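Local coordinates for protein 2,3-bisphosphoglycerate-independent phosphoglycerate mutase (Pyrococcus horikoshii, PDB 2ZKT) that probably interconverts 2-phosphoglycerate and 3-phosphoglycerate in glycolysis, as a metal-dependent mutase that needs no 2,3-bisphosphoglycerate, at residues F68-Y73 with T239-V244; A253-V258 with F298-P303; D265-E270 with A284-E289. All blocks are in the same frame, centred on the assembly; numbering follows the deposited sequence.

Contact 1 (F68-Y73 with T239-V244); sequences FGYDPY and TEQWKV
Gln-241 reaches from the last turn of helix 238-242 to the phenol of Tyr-70, and its NE2 lies 3.4 Å from Tyr-70 OH. The chain is fully drawn out, with CG anti to the backbone N (chi1 -178°) and chi2 at 179°, which carries the amide clear of its helix. The two side chains run antiparallel, amide and ring planes 57° apart, and NE2 approaches the ring obliquely. The stronger partner of Tyr-70 OH is the carbonyl of Met-236, just before that helix.

Water joins the rest. One molecule donates to Phe-68 O at 2.7 Å and accepts from Trp-242 NE1 at 3.1 Å, lying at the indole edge in its plane. A second donates to Gly-69 O and, weakly, to Gln-241 OE1. Gly-69 suits its place because it ends the helix before it in a Schellman motif with positive phi, where a CB would jam against the preceding carbonyl O and also point at the indole. Lys-243, also with positive phi, closes helix 238-242 in the same way. The chemistry implies a hydrated, polar junction of two helix ends, joined more through water than by direct packing.

Contact 2 (A253-V258 with F298-P303); sequences ALVKGV and FLHFKP
His-300 NE2 makes a weak hydrogen bond with OD2 of the zinc ligand Asp-13 and has a methyl of Val-255 packed against it, CG2 lying 3.6 Å from NE2. The contact is helix-on-sheet packing in the alkaline phosphatase-like fold of this family: helix 253-261 lies against strand 296-301, one of the parallel strands of the main mixed sheet. Near Val-255 and His-300 the two backbones approach to 8.3 Å between CA atoms.

The ring of His-300 stands with CG anti to the backbone N (chi1 -169°), presenting a face to the helix. Val-255 meets that face with both branches. CG1 sits 3.7 Å from CD2 of His-300, while CG2 makes an off-centre CH-pi contact, 4.1 Å from the ring centroid and 30° off its normal. A beta-branched residue suits this place, since its two short methyls can straddle one side of the imidazole within a buried helix-sheet interface. His-64 of helix 60-67 also meets the imidazole, and a bound zinc ion lies about 5 Å from the His-300 side chain. With a leucine in place of His-300, Asp-13 would probably lose a polar neighbour and Val-255 the flat surface on which its methyls rest.

Phe-298, two residues earlier and so on the same side of the strand, extends the apolar floor. Its side chain crosses that of Val-255 at about a right angle and offers its ring edge to CG1. The same ring also touches the imidazole: Phe-298 CZ lies at the edge of His-300, in the plane of that ring, while CE2 of Phe-298 comes 3.9 Å from CG1 of Val-255.

Contact 3 (D265-E270 with A284-E289); sequences DVYTPE and AKKAVE
A beta-alpha-beta crossover begins here: strand 265-267, the outermost strand at one side of the main sheet, runs on through a loop into helix 280-291, which leads to the parallel strand 296-301. The crossover passes over the intervening strand 246-249, and Lys-286 touches Val-249 there as well as the two residues it meets in segment 265-270.

Lys-286 carries the whole helical side of this partly exposed contact. Its CB packs on CB of Pro-269 at 4.1 Å, where the backbones come to 6.8 Å between CA atoms. Past CG the chain bends (chi2 58°), and this turn brings CE to CD2 of Tyr-267 at 3.9 Å, the two side chains crossing at about a right angle. The lysine thus meets its neighbours with methylene groups, and it is CE, not the ammonium, that lies against the tyrosine. Such a long side chain suits a surface seam, apolar along its length and charged at the end. Proline, with its compact and rigid ring, fits the turn out of the strand. Tyr-267 directs its hydroxyl to a hydrogen bond with Tyr-294 OH.

Glu-289, a turn further along the helix, lies between two lysines in a loose charge network: OE2 is 3.8 Å from Lys-285 NZ and OE1 is 3.9 Å from Lys-286 NZ, both long salt bridges.

Contact 2 is innermost, its centre about 4 Å from that of the chain; contacts 1 and 3 each lie about 16 Å from it. Phe-68 of contact 1 joins that region, its CE2 3.6 Å from Val-258 CG1 and its CZ 3.8 Å from Phe-298 CE2. Contact 3 meets the helix of contact 2 through Lys-256 CE and Thr-268 OG1, 3.6 Å apart. Helices 253-261 and 280-291 lie on opposite faces of the sheet at strand 265-267, while contacts 1 and 3 do not touch, their centres about 21 Å apart. His-300 lies about 5 Å from a zinc ion; its weak partner Asp-13 binds one zinc, and Asp-305, hydrogen-bonded to Lys-302 NZ, the other.

Contact 1 (F68-Y73 with T239-V244)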
loop_
_atom_site.group_PDB
_atom_site.type_symbol
_atom_site.label_atom_id
_atom_site.label_comp_id
_atom_site.label_asym_id
_atom_site.label_seq_id
_atom_site.Cartn_x
_atom_site.Cartn_y
_atom_site.Cartn_z
ATOM N N PHE B 68 25.539 6.106 7.518
ATOM C CA PHE B 68 26.675 5.174 7.558
ATOM C C PHE B 68 27.373 5.132 8.921
ATOM O O PHE B 68 28.302 4.337 9.118
ATOM C CB PHE B 68 27.702 5.503 6.455
ATOM C CG PHE B 68 27.208 5.209 5.062
ATOM C CD1 PHE B 68 26.644 3.968 4.758
ATOM C CD2 PHE B 68 27.289 6.178 4.060
ATOM C CE1 PHE B 68 26.159 3.695 3.460
ATOM C CE2 PHE B 68 26.816 5.931 2.771
ATOM C CZ PHE B 68 26.244 4.685 2.463
ATOM N N GLY B 69 26.933 5.994 9.846
ATOM C CA GLY B 69 27.496 6.013 11.195
ATOM C C GLY B 69 28.388 7.187 11.574
ATOM O O GLY B 69 29.031 7.172 12.630
ATOM N N TYR B 70 28.436 8.217 10.735
ATOM C CA TYR B 70 29.292 9.368 11.019
ATOM C C TYR B 70 28.491 10.588 11.457
ATOM O O TYR B 70 27.281 10.677 11.222
ATOM C CB TYR B 70 30.111 9.732 9.766
ATOM C CG TYR B 70 31.013 8.611 9.279
ATOM C CD1 TYR B 70 32.247 8.349 9.905
ATOM C CD2 TYR B 70 30.611 7.778 8.236
ATOM C CE1 TYR B 70 33.049 7.285 9.501
ATOM C CE2 TYR B 70 31.403 6.704 7.825
ATOM C CZ TYR B 70 32.619 6.460 8.458
ATOM O OH TYR B 70 33.401 5.402 8.037
ATOM N N ASP B 71 29.186 11.527 12.099
ATOM C CA ASP B 71 28.569 12.778 12.534
ATOM C C ASP B 71 28.749 13.748 11.358
ATOM O O ASP B 71 29.868 14.179 11.056
ATOM C CB ASP B 71 29.277 13.320 13.790
ATOM C CG ASP B 71 28.722 14.664 14.247
ATOM O OD1 ASP B 71 28.975 15.685 13.561
ATOM O OD2 ASP B 71 28.027 14.698 15.288
ATOM N N PRO B 72 27.644 14.093 10.676
ATOM C CA PRO B 72 27.707 15.011 9.526
ATOM C C PRO B 72 28.337 16.371 9.833
ATOM O O PRO B 72 29.117 16.888 9.033
ATOM C CB PRO B 72 26.242 15.114 9.077
ATOM C CG PRO B 72 25.472 14.875 10.364
ATOM C CD PRO B 72 26.242 13.758 11.020
ATOM N N TYR B 73 28.013 16.944 10.992
ATOM C CA TYR B 73 28.567 18.246 11.360
ATOM C C TYR B 73 30.095 18.268 11.478
ATOM O O TYR B 73 30.715 19.329 11.313
ATOM C CB TYR B 73 27.951 18.746 12.675
ATOM C CG TYR B 73 26.573 19.370 12.516
ATOM C CD1 TYR B 73 26.312 20.282 11.485
ATOM C CD2 TYR B 73 25.543 19.085 13.418
ATOM C CE1 TYR B 73 25.065 20.898 11.360
ATOM C CE2 TYR B 73 24.293 19.696 13.304
ATOM C CZ TYR B 73 24.061 20.603 12.275
ATOM O OH TYR B 73 22.828 21.227 12.171
ATOM N N THR B 239 34.760 -0.076 6.642
ATOM C CA THR B 239 35.356 -1.416 6.641
ATOM C C THR B 239 36.314 -1.656 7.801
ATOM O O THR B 239 36.226 -2.685 8.480
ATOM C CB THR B 239 36.128 -1.682 5.319
ATOM O OG1 THR B 239 36.969 -0.551 5.027
ATOM C CG2 THR B 239 35.153 -1.920 4.152
ATOM N N GLU B 240 37.230 -0.715 8.041
ATOM C CA GLU B 240 38.184 -0.897 9.130
ATOM C C GLU B 240 37.556 -0.608 10.486
ATOM O O GLU B 240 37.825 -1.306 11.471
ATOM C CB GLU B 240 39.438 -0.025 8.922
ATOM C CG GLU B 240 39.195 1.472 8.856
ATOM C CD GLU B 240 40.492 2.260 8.666
ATOM O OE1 GLU B 240 41.407 2.106 9.514
ATOM O OE2 GLU B 240 40.598 3.030 7.675
ATOM N N GLN B 241 36.695 0.405 10.530
ATOM C CA GLN B 241 36.037 0.784 11.778
ATOM C C GLN B 241 35.316 -0.417 12.409
ATOM O O GLN B 241 35.491 -0.710 13.594
ATOM C CB GLN B 241 35.048 1.924 11.505
ATOM C CG GLN B 241 34.331 2.459 12.730
ATOM C CD GLN B 241 33.385 3.606 12.380
ATOM O OE1 GLN B 241 32.627 4.085 13.233
ATOM N NE2 GLN B 241 33.425 4.053 11.122
ATOM N N TRP B 242 34.533 -1.126 11.598
ATOM C CA TRP B 242 33.768 -2.276 12.078
ATOM C C TRP B 242 34.373 -3.635 11.709
ATOM O O TRP B 242 33.824 -4.680 12.073
ATOM C CB TRP B 242 32.323 -2.187 11.550
ATOM C CG TRP B 242 31.629 -0.893 11.922
ATOM C CD1 TRP B 242 31.436 0.206 11.118
ATOM C CD2 TRP B 242 31.067 -0.554 13.205
ATOM N NE1 TRP B 242 30.792 1.203 11.820
ATOM C CE2 TRP B 242 30.553 0.765 13.102
ATOM C CE3 TRP B 242 30.949 -1.237 14.429
ATOM C CZ2 TRP B 242 29.925 1.420 14.184
ATOM C CZ3 TRP B 242 30.325 -0.591 15.507
ATOM C CH2 TRP B 242 29.821 0.726 15.372
ATOM N N LYS B 243 35.494 -3.619 10.983
ATOM C CA LYS B 243 36.182 -4.860 10.581
ATOM C C LYS B 243 35.252 -5.787 9.795
ATOM O O LYS B 243 35.016 -6.940 10.181
ATOM C CB LYS B 243 36.714 -5.593 11.817
ATOM C CG LYS B 243 37.584 -4.713 12.715
ATOM C CD LYS B 243 37.975 -5.443 13.990
ATOM C CE LYS B 243 38.805 -4.550 14.903
ATOM N NZ LYS B 243 39.157 -5.241 16.176
ATOM N N VAL B 244 34.741 -5.273 8.680
ATOM C CA VAL B 244 33.830 -6.030 7.837
ATOM C C VAL B 244 34.081 -5.724 6.358
ATOM O O VAL B 244 34.772 -4.744 6.011
ATOM C CB VAL B 244 32.345 -5.644 8.134
ATOM C CG1 VAL B 244 31.989 -5.948 9.592
ATOM C CG2 VAL B 244 32.126 -4.157 7.819
HETATM O O HOH W 1 30.162 4.115 11.012
HETATM O O HOH W 2 32.188 7.544 13.425
#

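Contact 2 (A253-V258 with F298-P303)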
loop_
_atom_site.group_PDB
_atom_site.type_symbol
_atom_site.label_atom_id
_atom_site.label_comp_id
_atom_site.label_asym_id
_atom_site.label_seq_id
_atom_site.Cartn_x
_atom_site.Cartn_y
_atom_site.Cartn_z
ATOM N N ALA B 253 24.537 8.858 -8.539
ATOM C CA ALA B 253 25.942 9.253 -8.421
ATOM C C ALA B 253 26.369 9.738 -7.024
ATOM O O ALA B 253 27.323 9.215 -6.435
ATOM C CB ALA B 253 26.253 10.336 -9.462
ATOM N N LEU B 254 25.665 10.747 -6.509
ATOM C CA LEU B 254 26.003 11.319 -5.208
ATOM C C LEU B 254 26.076 10.306 -4.058
ATOM O O LEU B 254 26.948 10.407 -3.189
ATOM C CB LEU B 254 25.011 12.436 -4.856
ATOM C CG LEU B 254 25.318 13.212 -3.570
ATOM C CD1 LEU B 254 26.747 13.738 -3.602
ATOM C CD2 LEU B 254 24.325 14.358 -3.415
ATOM N N VAL B 255 25.173 9.326 -4.049
ATOM C CA VAL B 255 25.178 8.340 -2.977
ATOM C C VAL B 255 26.275 7.299 -3.188
ATOM O O VAL B 255 26.857 6.793 -2.213
ATOM C CB VAL B 255 23.790 7.657 -2.837
ATOM C CG1 VAL B 255 23.834 6.561 -1.768
ATOM C CG2 VAL B 255 22.739 8.710 -2.468
ATOM N N LYS B 256 26.565 6.976 -4.449
ATOM C CA LYS B 256 27.629 6.015 -4.752
ATOM C C LYS B 256 28.941 6.648 -4.276
ATOM O O LYS B 256 29.840 5.956 -3.777
ATOM C CB LYS B 256 27.717 5.761 -6.260
ATOM C CG LYS B 256 26.465 5.155 -6.879
ATOM C CD LYS B 256 26.585 5.118 -8.394
ATOM C CE LYS B 256 27.827 4.341 -8.827
ATOM N NZ LYS B 256 28.039 4.416 -10.302
ATOM N N GLY B 257 29.025 7.975 -4.433
ATOM C CA GLY B 257 30.213 8.721 -4.030
ATOM C C GLY B 257 30.468 8.660 -2.534
ATOM O O GLY B 257 31.577 8.347 -2.086
ATOM N N VAL B 258 29.434 8.960 -1.746
ATOM C CA VAL B 258 29.570 8.913 -0.296
ATOM C C VAL B 258 29.966 7.498 0.118
ATOM O O VAL B 258 30.909 7.303 0.884
ATOM C CB VAL B 258 28.242 9.309 0.406
ATOM C CG1 VAL B 258 28.376 9.118 1.920
ATOM C CG2 VAL B 258 27.897 10.770 0.074
ATOM N N PHE B 298 24.518 -2.564 1.684
ATOM C CA PHE B 298 23.688 -1.363 1.659
ATOM C C PHE B 298 22.940 -1.300 0.317
ATOM O O PHE B 298 23.543 -1.433 -0.747
ATOM C CB PHE B 298 24.590 -0.126 1.831
ATOM C CG PHE B 298 23.888 1.184 1.598
ATOM C CD1 PHE B 298 22.891 1.630 2.474
ATOM C CD2 PHE B 298 24.208 1.969 0.490
ATOM C CE1 PHE B 298 22.221 2.844 2.245
ATOM C CE2 PHE B 298 23.542 3.188 0.249
ATOM C CZ PHE B 298 22.547 3.625 1.128
ATOM N N LEU B 299 21.625 -1.103 0.368
ATOM C CA LEU B 299 20.800 -1.022 -0.840
ATOM C C LEU B 299 20.066 0.321 -0.868
ATOM O O LEU B 299 19.385 0.695 0.097
ATOM C CB LEU B 299 19.785 -2.178 -0.863
ATOM C CG LEU B 299 18.698 -2.168 -1.952
ATOM C CD1 LEU B 299 19.316 -2.065 -3.338
ATOM C CD2 LEU B 299 17.873 -3.439 -1.840
ATOM N N HIS B 300 20.206 1.042 -1.977
ATOM C CA HIS B 300 19.570 2.349 -2.125
ATOM C C HIS B 300 18.515 2.350 -3.246
ATOM O O HIS B 300 18.719 1.754 -4.305
ATOM C CB HIS B 300 20.664 3.392 -2.393
ATOM C CG HIS B 300 20.191 4.813 -2.316
ATOM N ND1 HIS B 300 19.571 5.452 -3.373
ATOM C CD2 HIS B 300 20.251 5.721 -1.310
ATOM C CE1 HIS B 300 19.272 6.696 -3.021
ATOM N NE2 HIS B 300 19.675 6.883 -1.774
ATOM N N PHE B 301 17.382 3.006 -2.990
ATOM C CA PHE B 301 16.271 3.117 -3.952
ATOM C C PHE B 301 15.914 4.601 -3.986
ATOM O O PHE B 301 15.356 5.123 -3.025
ATOM C CB PHE B 301 15.066 2.298 -3.462
ATOM C CG PHE B 301 13.902 2.284 -4.421
ATOM C CD1 PHE B 301 13.996 1.618 -5.650
ATOM C CD2 PHE B 301 12.704 2.933 -4.095
ATOM C CE1 PHE B 301 12.914 1.595 -6.536
ATOM C CE2 PHE B 301 11.613 2.921 -4.972
ATOM C CZ PHE B 301 11.715 2.247 -6.198
ATOM N N LYS B 302 16.214 5.277 -5.097
ATOM C CA LYS B 302 15.988 6.728 -5.216
ATOM C C LYS B 302 14.622 7.305 -5.646
ATOM O O LYS B 302 14.152 8.298 -5.062
ATOM C CB LYS B 302 17.069 7.311 -6.146
ATOM C CG LYS B 302 17.055 8.830 -6.285
ATOM C CD LYS B 302 17.346 9.520 -4.952
ATOM C CE LYS B 302 17.797 10.969 -5.163
ATOM N NZ LYS B 302 16.868 11.730 -6.050
ATOM N N PRO B 303 13.971 6.711 -6.671
ATOM C CA PRO B 303 12.670 7.207 -7.156
ATOM C C PRO B 303 11.627 7.705 -6.141
ATOM O O PRO B 303 10.873 8.646 -6.439
ATOM C CB PRO B 303 12.156 6.055 -8.040
ATOM C CG PRO B 303 12.951 4.856 -7.582
ATOM C CD PRO B 303 14.311 5.426 -7.308
#

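Contact 3 (D265-E270 with A284-E289)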
loop_
_atom_site.group_PDB
_atom_site.type_symbol
_atom_site.label_atom_id
_atom_site.label_comp_id
_atom_site.label_asym_id
_atom_site.label_seq_id
_atom_site.Cartn_x
_atom_site.Cartn_y
_atom_site.Cartn_z
ATOM N N ASP B 265 32.235 -1.133 -1.545
ATOM C CA ASP B 265 32.498 -1.597 -2.911
ATOM C C ASP B 265 31.146 -1.405 -3.609
ATOM O O ASP B 265 30.261 -2.253 -3.507
ATOM C CB ASP B 265 32.889 -3.088 -2.942
ATOM C CG ASP B 265 34.297 -3.341 -2.419
ATOM O OD1 ASP B 265 35.135 -2.414 -2.474
ATOM O OD2 ASP B 265 34.576 -4.476 -1.967
ATOM N N VAL B 266 30.984 -0.288 -4.315
ATOM C CA VAL B 266 29.709 -0.002 -4.963
ATOM C C VAL B 266 29.415 -0.764 -6.259
ATOM O O VAL B 266 30.278 -0.919 -7.126
ATOM C CB VAL B 266 29.563 1.525 -5.206
ATOM C CG1 VAL B 266 28.254 1.830 -5.929
ATOM C CG2 VAL B 266 29.599 2.253 -3.861
ATOM N N TYR B 267 28.174 -1.241 -6.364
ATOM C CA TYR B 267 27.698 -1.988 -7.524
ATOM C C TYR B 267 26.441 -1.327 -8.065
ATOM O O TYR B 267 25.622 -0.804 -7.301
ATOM C CB TYR B 267 27.349 -3.429 -7.138
ATOM C CG TYR B 267 28.535 -4.257 -6.700
ATOM C CD1 TYR B 267 28.967 -4.241 -5.370
ATOM C CD2 TYR B 267 29.227 -5.061 -7.610
ATOM C CE1 TYR B 267 30.054 -5.002 -4.956
ATOM C CE2 TYR B 267 30.326 -5.833 -7.204
ATOM C CZ TYR B 267 30.733 -5.801 -5.874
ATOM O OH TYR B 267 31.814 -6.560 -5.458
ATOM N N THR B 268 26.299 -1.356 -9.388
ATOM C CA THR B 268 25.131 -0.801 -10.063
ATOM C C THR B 268 24.725 -1.875 -11.070
ATOM O O THR B 268 25.232 -1.914 -12.192
ATOM C CB THR B 268 25.474 0.495 -10.817
ATOM O OG1 THR B 268 26.201 1.385 -9.949
ATOM C CG2 THR B 268 24.195 1.181 -11.294
ATOM N N PRO B 269 23.811 -2.777 -10.673
ATOM C CA PRO B 269 23.367 -3.849 -11.571
ATOM C C PRO B 269 22.661 -3.333 -12.825
ATOM O O PRO B 269 22.226 -2.176 -12.880
ATOM C CB PRO B 269 22.444 -4.678 -10.674
ATOM C CG PRO B 269 21.817 -3.630 -9.814
ATOM C CD PRO B 269 23.010 -2.773 -9.430
ATOM N N GLU B 270 22.561 -4.205 -13.834
ATOM C CA GLU B 270 21.911 -3.869 -15.098
ATOM C C GLU B 270 20.455 -3.453 -14.861
ATOM O O GLU B 270 19.675 -4.214 -14.280
ATOM C CB GLU B 270 21.944 -5.080 -16.042
ATOM C CG GLU B 270 23.344 -5.527 -16.457
ATOM C CD GLU B 270 24.040 -4.520 -17.364
ATOM O OE1 GLU B 270 23.472 -4.184 -18.431
ATOM O OE2 GLU B 270 25.156 -4.067 -17.016
ATOM N N ALA B 284 17.510 -6.040 -5.853
ATOM C CA ALA B 284 17.281 -7.056 -4.831
ATOM C C ALA B 284 18.071 -8.308 -5.184
ATOM O O ALA B 284 18.741 -8.896 -4.332
ATOM C CB ALA B 284 15.794 -7.381 -4.739
ATOM N N LYS B 285 17.984 -8.708 -6.453
ATOM C CA LYS B 285 18.688 -9.889 -6.941
ATOM C C LYS B 285 20.173 -9.749 -6.581
ATOM O O LYS B 285 20.776 -10.665 -5.999
ATOM C CB LYS B 285 18.492 -10.011 -8.462
ATOM C CG LYS B 285 18.932 -11.339 -9.080
ATOM C CD LYS B 285 20.441 -11.390 -9.319
ATOM C CE LYS B 285 20.841 -12.632 -10.120
ATOM N NZ LYS B 285 20.537 -13.902 -9.394
ATOM N N LYS B 286 20.745 -8.586 -6.900
ATOM C CA LYS B 286 22.156 -8.320 -6.614
ATOM C C LYS B 286 22.476 -8.273 -5.107
ATOM O O LYS B 286 23.506 -8.815 -4.670
ATOM C CB LYS B 286 22.598 -7.002 -7.279
ATOM C CG LYS B 286 24.094 -6.718 -7.161
ATOM C CD LYS B 286 24.916 -7.847 -7.778
ATOM C CE LYS B 286 26.404 -7.678 -7.504
ATOM N NZ LYS B 286 27.193 -8.853 -8.005
ATOM N N ALA B 287 21.607 -7.619 -4.322
ATOM C CA ALA B 287 21.804 -7.512 -2.869
ATOM C C ALA B 287 21.970 -8.904 -2.265
ATOM O O ALA B 287 22.881 -9.144 -1.457
ATOM C CB ALA B 287 20.610 -6.806 -2.221
ATOM N N VAL B 288 21.084 -9.818 -2.665
ATOM C CA VAL B 288 21.127 -11.202 -2.191
ATOM C C VAL B 288 22.459 -11.871 -2.565
ATOM O O VAL B 288 23.038 -12.614 -1.761
ATOM C CB VAL B 288 19.974 -12.030 -2.790
ATOM C CG1 VAL B 288 20.008 -13.457 -2.227
ATOM C CG2 VAL B 288 18.642 -11.359 -2.482
ATOM N N GLU B 289 22.936 -11.613 -3.788
ATOM C CA GLU B 289 24.207 -12.180 -4.249
ATOM C C GLU B 289 25.345 -11.703 -3.346
ATOM O O GLU B 289 26.101 -12.512 -2.800
ATOM C CB GLU B 289 24.523 -11.745 -5.691
ATOM C CG GLU B 289 23.751 -12.465 -6.797
ATOM C CD GLU B 289 24.214 -12.037 -8.189
ATOM O OE1 GLU B 289 25.412 -12.237 -8.513
ATOM O OE2 GLU B 289 23.385 -11.492 -8.959
#